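Local coordinates for conserved domain protein (Bacillus anthracis, PDB 3FBQ) that is of unknown function but is built mainly of antiparallel beta sheets, with regions probably related to E-set domains, at residues N165-A170 with Y179-V184; S175-Y180 with R225-F230; V197-K202 with L240-R245. One frame throughout, in Å; residues are numbered along the deposited sequence.

Interaction 1: residues N165-A170 with Y179-V184; sequences NMEKVA and YYNQEV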
loop_
_atom_site.group_PDB
_atom_site.type_symbol
_atom_site.label_atom_id
_atom_site.label_comp_id
_atom_site.label_asym_id
_atom_site.label_seq_id
_atom_site.Cartn_x
_atom_site.Cartn_y
_atom_site.Cartn_z
ATOM N N ASN A 165 -5.686 -29.400 -19.423
ATOM C CA ASN A 165 -6.879 -30.101 -18.923
ATOM C C ASN A 165 -8.030 -29.225 -18.545
ATOM O O ASN A 165 -7.895 -28.362 -17.671
ATOM C CB ASN A 165 -6.531 -30.936 -17.713
ATOM C CG ASN A 165 -5.294 -31.726 -17.925
ATOM O OD1 ASN A 165 -5.315 -32.758 -18.618
ATOM N ND2 ASN A 165 -4.179 -31.236 -17.376
ATOM N N MET A 166 -9.173 -29.461 -19.172
ATOM C CA MET A 166 -10.375 -28.762 -18.785
ATOM C C MET A 166 -10.734 -29.222 -17.361
ATOM O O MET A 166 -10.260 -30.274 -16.895
ATOM C CB MET A 166 -11.477 -29.078 -19.823
ATOM C CG MET A 166 -11.331 -28.382 -21.256
ATOM S SD MET A 166 -10.783 -26.610 -21.256
ATOM C CE MET A 166 -8.997 -26.775 -21.238
ATOM N N GLU A 167 -11.513 -28.442 -16.632
ATOM C CA GLU A 167 -11.892 -28.841 -15.258
ATOM C C GLU A 167 -13.368 -28.543 -15.019
ATOM O O GLU A 167 -14.141 -29.375 -14.493
ATOM C CB GLU A 167 -11.082 -28.066 -14.204
ATOM C CG GLU A 167 -9.720 -28.636 -13.695
ATOM C CD GLU A 167 -8.953 -27.592 -12.813
ATOM O OE1 GLU A 167 -7.782 -27.819 -12.355
ATOM O OE2 GLU A 167 -9.519 -26.496 -12.583
ATOM N N LYS A 168 -13.770 -27.338 -15.401
ATOM C CA LYS A 168 -15.105 -26.918 -15.070
ATOM C C LYS A 168 -15.633 -25.893 -16.025
ATOM O O LYS A 168 -14.862 -25.148 -16.630
ATOM C CB LYS A 168 -15.109 -26.329 -13.672
ATOM C CG LYS A 168 -16.384 -26.662 -12.967
ATOM C CD LYS A 168 -16.685 -25.687 -11.860
ATOM C CE LYS A 168 -15.692 -25.791 -10.684
ATOM N NZ LYS A 168 -15.402 -27.231 -10.389
ATOM N N VAL A 169 -16.943 -25.806 -16.139
ATOM C CA VAL A 169 -17.508 -24.731 -16.924
ATOM C C VAL A 169 -18.621 -24.084 -16.094
ATOM O O VAL A 169 -19.284 -24.798 -15.344
ATOM C CB VAL A 169 -18.004 -25.259 -18.310
ATOM C CG1 VAL A 169 -19.134 -26.293 -18.146
ATOM C CG2 VAL A 169 -18.398 -24.114 -19.250
ATOM N N ALA A 170 -18.814 -22.758 -16.181
ATOM C CA ALA A 170 -19.876 -22.113 -15.407
ATOM C C ALA A 170 -20.568 -20.966 -16.151
ATOM O O ALA A 170 -19.916 -20.086 -16.627
ATOM C CB ALA A 170 -19.363 -21.669 -14.032
ATOM N N TYR A 179 -12.698 -23.195 -16.287
ATOM C CA TYR A 179 -11.649 -23.561 -15.380
ATOM C C TYR A 179 -10.784 -24.654 -15.973
ATOM O O TYR A 179 -11.256 -25.666 -16.479
ATOM C CB TYR A 179 -12.258 -24.143 -14.158
ATOM C CG TYR A 179 -13.078 -23.201 -13.368
ATOM C CD1 TYR A 179 -12.502 -22.437 -12.331
ATOM C CD2 TYR A 179 -14.484 -23.101 -13.590
ATOM C CE1 TYR A 179 -13.261 -21.611 -11.562
ATOM C CE2 TYR A 179 -15.270 -22.252 -12.797
ATOM C CZ TYR A 179 -14.644 -21.518 -11.790
ATOM O OH TYR A 179 -15.404 -20.683 -11.012
ATOM N N TYR A 180 -9.495 -24.489 -15.839
ATOM C CA TYR A 180 -8.612 -25.482 -16.385
ATOM C C TYR A 180 -7.152 -25.323 -15.876
ATOM O O TYR A 180 -6.861 -24.438 -15.056
ATOM C CB TYR A 180 -8.695 -25.361 -17.890
ATOM C CG TYR A 180 -8.046 -24.095 -18.364
ATOM C CD1 TYR A 180 -8.730 -22.869 -18.332
ATOM C CD2 TYR A 180 -6.717 -24.113 -18.832
ATOM C CE1 TYR A 180 -8.091 -21.690 -18.762
ATOM C CE2 TYR A 180 -6.074 -22.942 -19.273
ATOM C CZ TYR A 180 -6.756 -21.752 -19.232
ATOM O OH TYR A 180 -6.106 -20.651 -19.695
ATOM N N ASN A 181 -6.248 -26.190 -16.359
ATOM C CA ASN A 181 -4.840 -26.190 -15.896
ATOM C C ASN A 181 -3.908 -26.750 -16.914
ATOM O O ASN A 181 -4.336 -27.507 -17.766
ATOM C CB ASN A 181 -4.635 -26.958 -14.594
ATOM C CG ASN A 181 -5.107 -28.364 -14.680
ATOM O OD1 ASN A 181 -4.618 -29.194 -15.457
ATOM N ND2 ASN A 181 -6.076 -28.655 -13.864
ATOM N N GLN A 182 -2.630 -26.379 -16.793
ATOM C CA GLN A 182 -1.573 -26.837 -17.672
ATOM C C GLN A 182 -0.753 -27.757 -16.837
ATOM O O GLN A 182 -0.597 -27.519 -15.637
ATOM C CB GLN A 182 -0.710 -25.670 -18.193
ATOM C CG GLN A 182 -0.163 -24.701 -17.153
ATOM C CD GLN A 182 0.651 -23.543 -17.766
ATOM O OE1 GLN A 182 1.850 -23.334 -17.442
ATOM N NE2 GLN A 182 0.000 -22.764 -18.626
ATOM N N GLU A 183 -0.283 -28.830 -17.487
ATOM C CA GLU A 183 0.801 -29.701 -16.997
ATOM C C GLU A 183 2.015 -29.738 -17.952
ATOM O O GLU A 183 1.852 -29.737 -19.175
ATOM C CB GLU A 183 0.270 -31.090 -16.746
ATOM C CG GLU A 183 -0.660 -31.150 -15.562
ATOM C CD GLU A 183 -1.539 -32.393 -15.600
ATOM O OE1 GLU A 183 -0.998 -33.486 -15.898
ATOM O OE2 GLU A 183 -2.767 -32.285 -15.350
ATOM N N VAL A 184 3.217 -29.729 -17.369
ATOM C CA VAL A 184 4.495 -29.732 -18.092
ATOM C C VAL A 184 5.384 -30.924 -17.605
ATOM O O VAL A 184 5.571 -31.137 -16.386
ATOM C CB VAL A 184 5.242 -28.396 -17.865
ATOM C CG1 VAL A 184 6.380 -28.230 -18.847
ATOM C CG2 VAL A 184 4.302 -27.240 -18.008
#

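Interaction 2: residues S175-Y180 with R225-F230; sequences SFILYY and RWSATF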
loop_
_atom_site.group_PDB
_atom_site.type_symbol
_atom_site.label_atom_id
_atom_site.label_comp_id
_atom_site.label_asym_id
_atom_site.label_seq_id
_atom_site.Cartn_x
_atom_site.Cartn_y
_atom_site.Cartn_z
ATOM N N SER A 175 -22.241 -13.909 -18.617
ATOM C CA SER A 175 -20.892 -14.376 -18.929
ATOM C C SER A 175 -20.782 -15.851 -18.584
ATOM O O SER A 175 -21.701 -16.450 -18.021
ATOM C CB SER A 175 -19.854 -13.549 -18.160
ATOM O OG SER A 175 -19.928 -13.848 -16.761
ATOM N N PHE A 176 -19.674 -16.456 -18.999
ATOM C CA PHE A 176 -19.391 -17.866 -18.643
ATOM C C PHE A 176 -17.929 -18.107 -18.363
ATOM O O PHE A 176 -17.091 -17.447 -18.946
ATOM C CB PHE A 176 -19.942 -18.842 -19.699
ATOM C CG PHE A 176 -19.083 -18.984 -20.928
ATOM C CD1 PHE A 176 -19.441 -18.357 -22.117
ATOM C CD2 PHE A 176 -17.951 -19.763 -20.917
ATOM C CE1 PHE A 176 -18.686 -18.506 -23.287
ATOM C CE2 PHE A 176 -17.170 -19.879 -22.053
ATOM C CZ PHE A 176 -17.556 -19.277 -23.254
ATOM N N ILE A 177 -17.600 -19.078 -17.527
ATOM C CA ILE A 177 -16.184 -19.306 -17.065
ATOM C C ILE A 177 -15.591 -20.655 -17.406
ATOM O O ILE A 177 -16.200 -21.673 -17.168
ATOM C CB ILE A 177 -16.080 -19.168 -15.547
ATOM C CG1 ILE A 177 -16.641 -17.812 -15.079
ATOM C CG2 ILE A 177 -14.649 -19.368 -15.094
ATOM C CD1 ILE A 177 -16.841 -17.768 -13.613
ATOM N N LEU A 178 -14.398 -20.672 -17.970
ATOM C CA LEU A 178 -13.681 -21.959 -18.148
ATOM C C LEU A 178 -12.555 -22.169 -17.114
ATOM O O LEU A 178 -11.586 -21.411 -17.075
ATOM C CB LEU A 178 -13.124 -22.110 -19.567
ATOM C CG LEU A 178 -14.172 -22.061 -20.693
ATOM C CD1 LEU A 178 -13.470 -22.164 -22.009
ATOM C CD2 LEU A 178 -15.300 -23.078 -20.616
ATOM N N TYR A 179 -12.698 -23.195 -16.287
ATOM C CA TYR A 179 -11.649 -23.561 -15.380
ATOM C C TYR A 179 -10.784 -24.654 -15.973
ATOM O O TYR A 179 -11.256 -25.666 -16.479
ATOM C CB TYR A 179 -12.258 -24.143 -14.158
ATOM C CG TYR A 179 -13.078 -23.201 -13.368
ATOM C CD1 TYR A 179 -12.502 -22.437 -12.331
ATOM C CD2 TYR A 179 -14.484 -23.101 -13.590
ATOM C CE1 TYR A 179 -13.261 -21.611 -11.562
ATOM C CE2 TYR A 179 -15.270 -22.252 -12.797
ATOM C CZ TYR A 179 -14.644 -21.518 -11.790
ATOM O OH TYR A 179 -15.404 -20.683 -11.012
ATOM N N TYR A 180 -9.495 -24.489 -15.839
ATOM C CA TYR A 180 -8.612 -25.482 -16.385
ATOM C C TYR A 180 -7.152 -25.323 -15.876
ATOM O O TYR A 180 -6.861 -24.438 -15.056
ATOM C CB TYR A 180 -8.695 -25.361 -17.890
ATOM C CG TYR A 180 -8.046 -24.095 -18.364
ATOM C CD1 TYR A 180 -8.730 -22.869 -18.332
ATOM C CD2 TYR A 180 -6.717 -24.113 -18.832
ATOM C CE1 TYR A 180 -8.091 -21.690 -18.762
ATOM C CE2 TYR A 180 -6.074 -22.942 -19.273
ATOM C CZ TYR A 180 -6.756 -21.752 -19.232
ATOM O OH TYR A 180 -6.106 -20.651 -19.695
ATOM N N ARG A 225 -3.207 -23.996 -12.297
ATOM C CA ARG A 225 -4.642 -23.895 -12.477
ATOM C C ARG A 225 -4.941 -22.463 -12.835
ATOM O O ARG A 225 -4.367 -21.547 -12.228
ATOM C CB ARG A 225 -5.375 -24.272 -11.204
ATOM C CG ARG A 225 -4.669 -25.454 -10.476
ATOM C CD ARG A 225 -5.542 -26.130 -9.447
ATOM N NE ARG A 225 -6.945 -26.174 -9.896
ATOM C CZ ARG A 225 -7.988 -26.379 -9.084
ATOM N NH1 ARG A 225 -7.778 -26.559 -7.779
ATOM N NH2 ARG A 225 -9.241 -26.391 -9.562
ATOM N N TRP A 226 -5.826 -22.277 -13.828
ATOM C CA TRP A 226 -6.191 -20.974 -14.369
ATOM C C TRP A 226 -7.680 -20.934 -14.489
ATOM O O TRP A 226 -8.370 -21.961 -14.449
ATOM C CB TRP A 226 -5.751 -20.863 -15.835
ATOM C CG TRP A 226 -4.346 -20.999 -16.180
ATOM C CD1 TRP A 226 -3.723 -22.120 -16.676
ATOM C CD2 TRP A 226 -3.387 -19.982 -16.164
ATOM N NE1 TRP A 226 -2.400 -21.859 -16.926
ATOM C CE2 TRP A 226 -2.167 -20.547 -16.601
ATOM C CE3 TRP A 226 -3.410 -18.641 -15.766
ATOM C CZ2 TRP A 226 -0.983 -19.807 -16.655
ATOM C CZ3 TRP A 226 -2.232 -17.898 -15.806
ATOM C CH2 TRP A 226 -1.038 -18.478 -16.241
ATOM N N SER A 227 -8.211 -19.762 -14.770
ATOM C CA SER A 227 -9.584 -19.682 -15.266
ATOM C C SER A 227 -9.785 -18.416 -16.075
ATOM O O SER A 227 -9.050 -17.417 -15.883
ATOM C CB SER A 227 -10.553 -19.727 -14.118
ATOM O OG SER A 227 -10.770 -18.430 -13.640
ATOM N N ALA A 228 -10.736 -18.414 -17.007
ATOM C CA ALA A 228 -10.954 -17.193 -17.781
ATOM C C ALA A 228 -12.414 -16.936 -17.920
ATOM O O ALA A 228 -13.258 -17.869 -17.815
ATOM C CB ALA A 228 -10.365 -17.323 -19.089
ATOM N N THR A 229 -12.765 -15.687 -18.196
ATOM C CA THR A 229 -14.194 -15.432 -18.342
ATOM C C THR A 229 -14.507 -14.975 -19.733
ATOM O O THR A 229 -13.737 -14.238 -20.317
ATOM C CB THR A 229 -14.666 -14.446 -17.291
ATOM O OG1 THR A 229 -14.049 -14.832 -16.066
ATOM C CG2 THR A 229 -16.249 -14.478 -17.134
ATOM N N PHE A 230 -15.615 -15.452 -20.268
ATOM C CA PHE A 230 -15.961 -15.113 -21.623
ATOM C C PHE A 230 -17.422 -14.692 -21.729
ATOM O O PHE A 230 -18.229 -14.884 -20.787
ATOM C CB PHE A 230 -15.736 -16.270 -22.564
ATOM C CG PHE A 230 -14.386 -16.956 -22.442
ATOM C CD1 PHE A 230 -13.420 -16.827 -23.495
ATOM C CD2 PHE A 230 -14.100 -17.785 -21.357
ATOM C CE1 PHE A 230 -12.195 -17.506 -23.458
ATOM C CE2 PHE A 230 -12.844 -18.465 -21.254
ATOM C CZ PHE A 230 -11.887 -18.325 -22.323
#

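Interaction 3: residues V197-K202 with L240-R245; sequences VELTVK and LIVTPR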
loop_
_atom_site.group_PDB
_atom_site.type_symbol
_atom_site.label_atom_id
_atom_site.label_comp_id
_atom_site.label_asym_id
_atom_site.label_seq_id
_atom_site.Cartn_x
_atom_site.Cartn_y
_atom_site.Cartn_z
ATOM N N VAL A 197 -0.415 -21.212 -21.103
ATOM C CA VAL A 197 -1.486 -21.837 -21.919
ATOM C C VAL A 197 -2.763 -21.008 -22.015
ATOM O O VAL A 197 -3.529 -20.925 -21.073
ATOM C CB VAL A 197 -1.891 -23.238 -21.414
ATOM C CG1 VAL A 197 -2.648 -23.914 -22.450
ATOM C CG2 VAL A 197 -0.708 -24.065 -21.086
ATOM N N GLU A 198 -2.982 -20.444 -23.192
ATOM C CA GLU A 198 -4.107 -19.595 -23.505
ATOM C C GLU A 198 -5.123 -20.428 -24.209
ATOM O O GLU A 198 -4.742 -21.297 -24.958
ATOM C CB GLU A 198 -3.668 -18.551 -24.526
ATOM C CG GLU A 198 -4.127 -17.154 -24.179
ATOM C CD GLU A 198 -3.266 -16.574 -23.061
ATOM O OE1 GLU A 198 -3.829 -15.802 -22.251
ATOM O OE2 GLU A 198 -2.036 -16.920 -22.994
ATOM N N LEU A 199 -6.408 -20.150 -24.000
ATOM C CA LEU A 199 -7.479 -20.780 -24.749
ATOM C C LEU A 199 -8.250 -19.765 -25.544
ATOM O O LEU A 199 -8.476 -18.627 -25.134
ATOM C CB LEU A 199 -8.469 -21.448 -23.832
ATOM C CG LEU A 199 -8.061 -22.248 -22.604
ATOM C CD1 LEU A 199 -9.355 -22.491 -21.844
ATOM C CD2 LEU A 199 -7.351 -23.554 -22.939
ATOM N N THR A 200 -8.697 -20.219 -26.696
ATOM C CA THR A 200 -9.460 -19.412 -27.626
ATOM C C THR A 200 -10.716 -20.215 -27.761
ATOM O O THR A 200 -10.659 -21.459 -27.780
ATOM C CB THR A 200 -8.671 -19.292 -28.968
ATOM O OG1 THR A 200 -8.356 -17.910 -29.194
ATOM C CG2 THR A 200 -9.393 -19.941 -30.175
ATOM N N VAL A 201 -11.850 -19.527 -27.828
ATOM C CA VAL A 201 -13.128 -20.214 -27.734
ATOM C C VAL A 201 -14.060 -19.981 -28.917
ATOM O O VAL A 201 -14.288 -18.848 -29.311
ATOM C CB VAL A 201 -13.829 -19.927 -26.361
ATOM C CG1 VAL A 201 -15.080 -20.685 -26.238
ATOM C CG2 VAL A 201 -12.923 -20.331 -25.195
ATOM N N LYS A 202 -14.585 -21.085 -29.477
ATOM C CA LYS A 202 -15.687 -21.035 -30.460
ATOM C C LYS A 202 -16.821 -21.952 -30.014
ATOM O O LYS A 202 -16.577 -22.780 -29.145
ATOM C CB LYS A 202 -15.177 -21.462 -31.838
ATOM C CG LYS A 202 -14.382 -20.391 -32.546
ATOM C CD LYS A 202 -14.318 -20.705 -34.028
ATOM C CE LYS A 202 -13.713 -19.538 -34.806
ATOM N NZ LYS A 202 -12.968 -20.057 -36.027
ATOM N N LEU A 240 -18.761 -26.228 -27.212
ATOM C CA LEU A 240 -17.637 -25.282 -27.301
ATOM C C LEU A 240 -16.421 -25.968 -27.891
ATOM O O LEU A 240 -16.071 -27.097 -27.496
ATOM C CB LEU A 240 -17.250 -24.696 -25.930
ATOM C CG LEU A 240 -18.311 -23.770 -25.328
ATOM C CD1 LEU A 240 -18.127 -23.486 -23.834
ATOM C CD2 LEU A 240 -18.406 -22.464 -26.119
ATOM N N ILE A 241 -15.768 -25.282 -28.827
ATOM C CA ILE A 241 -14.526 -25.782 -29.404
ATOM C C ILE A 241 -13.408 -24.888 -28.890
ATOM O O ILE A 241 -13.381 -23.657 -29.140
ATOM C CB ILE A 241 -14.574 -25.903 -30.983
ATOM C CG1 ILE A 241 -15.715 -26.823 -31.436
ATOM C CG2 ILE A 241 -13.263 -26.481 -31.517
ATOM C CD1 ILE A 241 -17.017 -26.095 -31.772
ATOM N N VAL A 242 -12.527 -25.512 -28.126
ATOM C CA VAL A 242 -11.514 -24.789 -27.379
ATOM C C VAL A 242 -10.147 -25.066 -27.966
ATOM O O VAL A 242 -9.701 -26.228 -28.017
ATOM C CB VAL A 242 -11.485 -25.233 -25.878
ATOM C CG1 VAL A 242 -10.350 -24.501 -25.114
ATOM C CG2 VAL A 242 -12.822 -24.985 -25.174
ATOM N N THR A 243 -9.438 -24.024 -28.370
ATOM C CA THR A 243 -8.068 -24.279 -28.804
ATOM C C THR A 243 -7.032 -23.688 -27.803
ATOM O O THR A 243 -7.024 -22.460 -27.539
ATOM C CB THR A 243 -7.808 -23.886 -30.295
ATOM O OG1 THR A 243 -7.028 -22.690 -30.362
ATOM C CG2 THR A 243 -9.109 -23.686 -31.120
ATOM N N PRO A 244 -6.186 -24.581 -27.213
ATOM C CA PRO A 244 -5.071 -24.197 -26.334
ATOM C C PRO A 244 -3.880 -23.680 -27.130
ATOM O O PRO A 244 -3.236 -24.447 -27.846
ATOM C CB PRO A 244 -4.695 -25.519 -25.631
ATOM C CG PRO A 244 -5.717 -26.546 -26.052
ATOM C CD PRO A 244 -6.300 -26.050 -27.327
ATOM N N ARG A 245 -3.620 -22.379 -27.036
ATOM C CA ARG A 245 -2.402 -21.756 -27.574
ATOM C C ARG A 245 -1.324 -21.844 -26.507
ATOM O O ARG A 245 -1.582 -21.524 -25.348
ATOM C CB ARG A 245 -2.679 -20.294 -27.932
ATOM C CG ARG A 245 -3.300 -20.125 -29.306
ATOM C CD ARG A 245 -4.409 -19.048 -29.340
ATOM N NE ARG A 245 -5.418 -19.292 -30.398
ATOM C CZ ARG A 245 -5.202 -19.948 -31.565
ATOM N NH1 ARG A 245 -3.988 -20.421 -31.888
ATOM N NH2 ARG A 245 -6.211 -20.123 -32.429
#

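Interaction 1: residues N165-A170 with Y179-V184
Lys168 covers one face of the Tyr179 ring, and Ile177, two residues back on the ring's own strand, covers the opposite face through CG2. The lysine chain runs beside the tyrosine in the same direction, its CE standing 4.1 Å above the ring plane near the rim. NZ ends 5.6 Å from the centroid of the Tyr179 ring, long enough that any cation-pi attraction is weak. The edge of this ring receives the carbonyl oxygen of Lys168 and the methyl of Ala170, while OH bonds to Arg52. Facing the other way from the sheet, Met166 CE packs on Tyr180 CB at 3.6 Å.

The amides of Asn165 and Asn181 are turned 54° against each other. Even so, Asn165 ND2 donates to Asn181 OD1 over 2.8 Å, with the acceptor close to the donor's amide plane and the bond fairly straight. With chi1 at 56°, Asn181 places CG between its backbone N and carbonyl carbon, and its amide spans two partners: OD1 serves Asn165, whereas ND2 is directed at Glu167 OE1. That second bond is modelled too short for its length to be trusted. The other carboxylate oxygen of Glu167 forms a salt bridge with Arg225.

Between these groups the hairpin of strands 162-171 and 175-184 contains a classic beta bulge, Glu167 and Lys168 both facing Tyr179. Tyr179 O accepts from Lys168 N at 3.2 Å and, weakly, from Glu167 N; Tyr179 N donates back to Lys168 O at 2.9 Å.

The extra residue turns the Glu167 side chain toward the partner strand. Its carboxylate thus lies between the Asn181 amide and Arg225, and the arginine would be expected to favour the charged form of the acid.

Interaction 2: residues S175-Y180 with R225-F230
Phe176 and Phe230 form the apolar centre with Leu178. The two phenyl planes are nearly parallel, 14° apart, yet slid so far that they hardly overlap; what sits over the Phe176 face is Phe230 CB, 3.9 Å from the ring centroid, in a CH-pi contact. Leu178 CD1 meets Phe230 CE2 at 3.8 Å, crossing that side chain almost at a right angle. The same pattern recurs farther along this face, where Trp226 CB lies over the Tyr180 ring and Tyr180 CE2 reaches Trp226 CD1 at 3.6 Å. In both Phe176 and Tyr180 (chi1 80° and 70°) CG is held between the backbone N and the carbonyl carbon, and this swings each ring across to the opposing strand. Val201 lies against Leu178 and Phe230, and Trp226 also packs on Glu36 of the second subunit.

Moving through the backbone, three hydrogen-bonded pairs, Phe176–Phe230, Leu178–Ala228 and Tyr180–Trp226, each contribute two N-H...O bonds. On the reverse face Ile177 CG1 runs beside Thr229 CG2, and Tyr179 CD1 touches Ser227 CB. Here polarity enters: the hydroxyls of Ser227 and Thr229 both bond to the side-chain amide of Asn214.

Hydrogen-bonded and non-hydrogen-bonded pairs alternate as in any regular antiparallel sheet, with Phe176, Leu178, Tyr180 and Phe230 buried on one face, consistent with an E-set-type beta domain.

Interaction 3: residues V197-K202 with L240-R245
Leu199 packs against Val242 on the closely filled face of an antiparallel strand pair, 196-203 with 239-247, near one end of the large C-terminal beta sheet. Val242 CG1 comes within 3.8 Å of both CB and CD2 of Leu199, the two side chains meeting at a slant. Val242 places CG1 anti to its backbone N (chi1 177°), which directs this methyl at the leucine. Farther along, Val201 CG1 touches Leu240 CD2 at 3.8 Å, and at the other end Val197 CG1 lies alongside Pro244 CB. Pro244 occupies a non-hydrogen-bonded position opposite Leu199, where pairing with strand 196-203 asks for no N-H. Leu178 and Tyr180 from strand 175-184 pack onto Leu199 and so close over this side of the pair, while Leu233 and Leu290 flank Leu240.

The backbone is regular throughout: Glu198–Arg245, Thr200–Thr243 and Lys202–Ile241 are hydrogen-bonded pairs, two bonds apiece, with Thr243 N reaching Thr200 O at 2.9 Å.

The opposite face is looser and more polar. Glu198 and Lys202 are exposed; beyond their CB atoms both chains lead away from the partner strand, and Glu198 OE2 makes a weak bond to His247. Ile241 and Thr243 touch Asp285 on the adjoining strand 281-289. In the middle, Thr200 and Thr243 run side by side, CG2 of Thr200 lying 3.6 Å from OG1 of Thr243.

Arg245 folds across these threonines, where its guanidinium meets one hydroxyl at its edge and the other over a face. NE points at Thr200 OG1 in the plane of the group, a straight but weak bond of 3.5 Å, whereas Thr243 OG1 sits 3.3 Å above the guanidinium plane, toward its rim.

Overall arrangement
All three contacts lie in one antiparallel sheet, but only interactions 1 and 2 share a strand. Their centres are 8 Å apart, and they have Tyr179 and Tyr180 in common because strand 175-184 has a partner on each edge; Ala170 O and Ile177 N, 2.7 Å apart, probably add a hydrogen bond between them. Interaction 3 lies about 11 Å, centre to centre, from each of the others and meets them through packed side chains, with Leu178 CD1 3.7 Å from Val201 CG2, and through a probable side-chain-to-backbone bond from Tyr180 OH to Val197 O at 2.9 Å. Tyr180 thus links all three. What joins them is the apolar packing of Leu178 and Tyr180 against Leu199 and Val201; no active site or ligand is known.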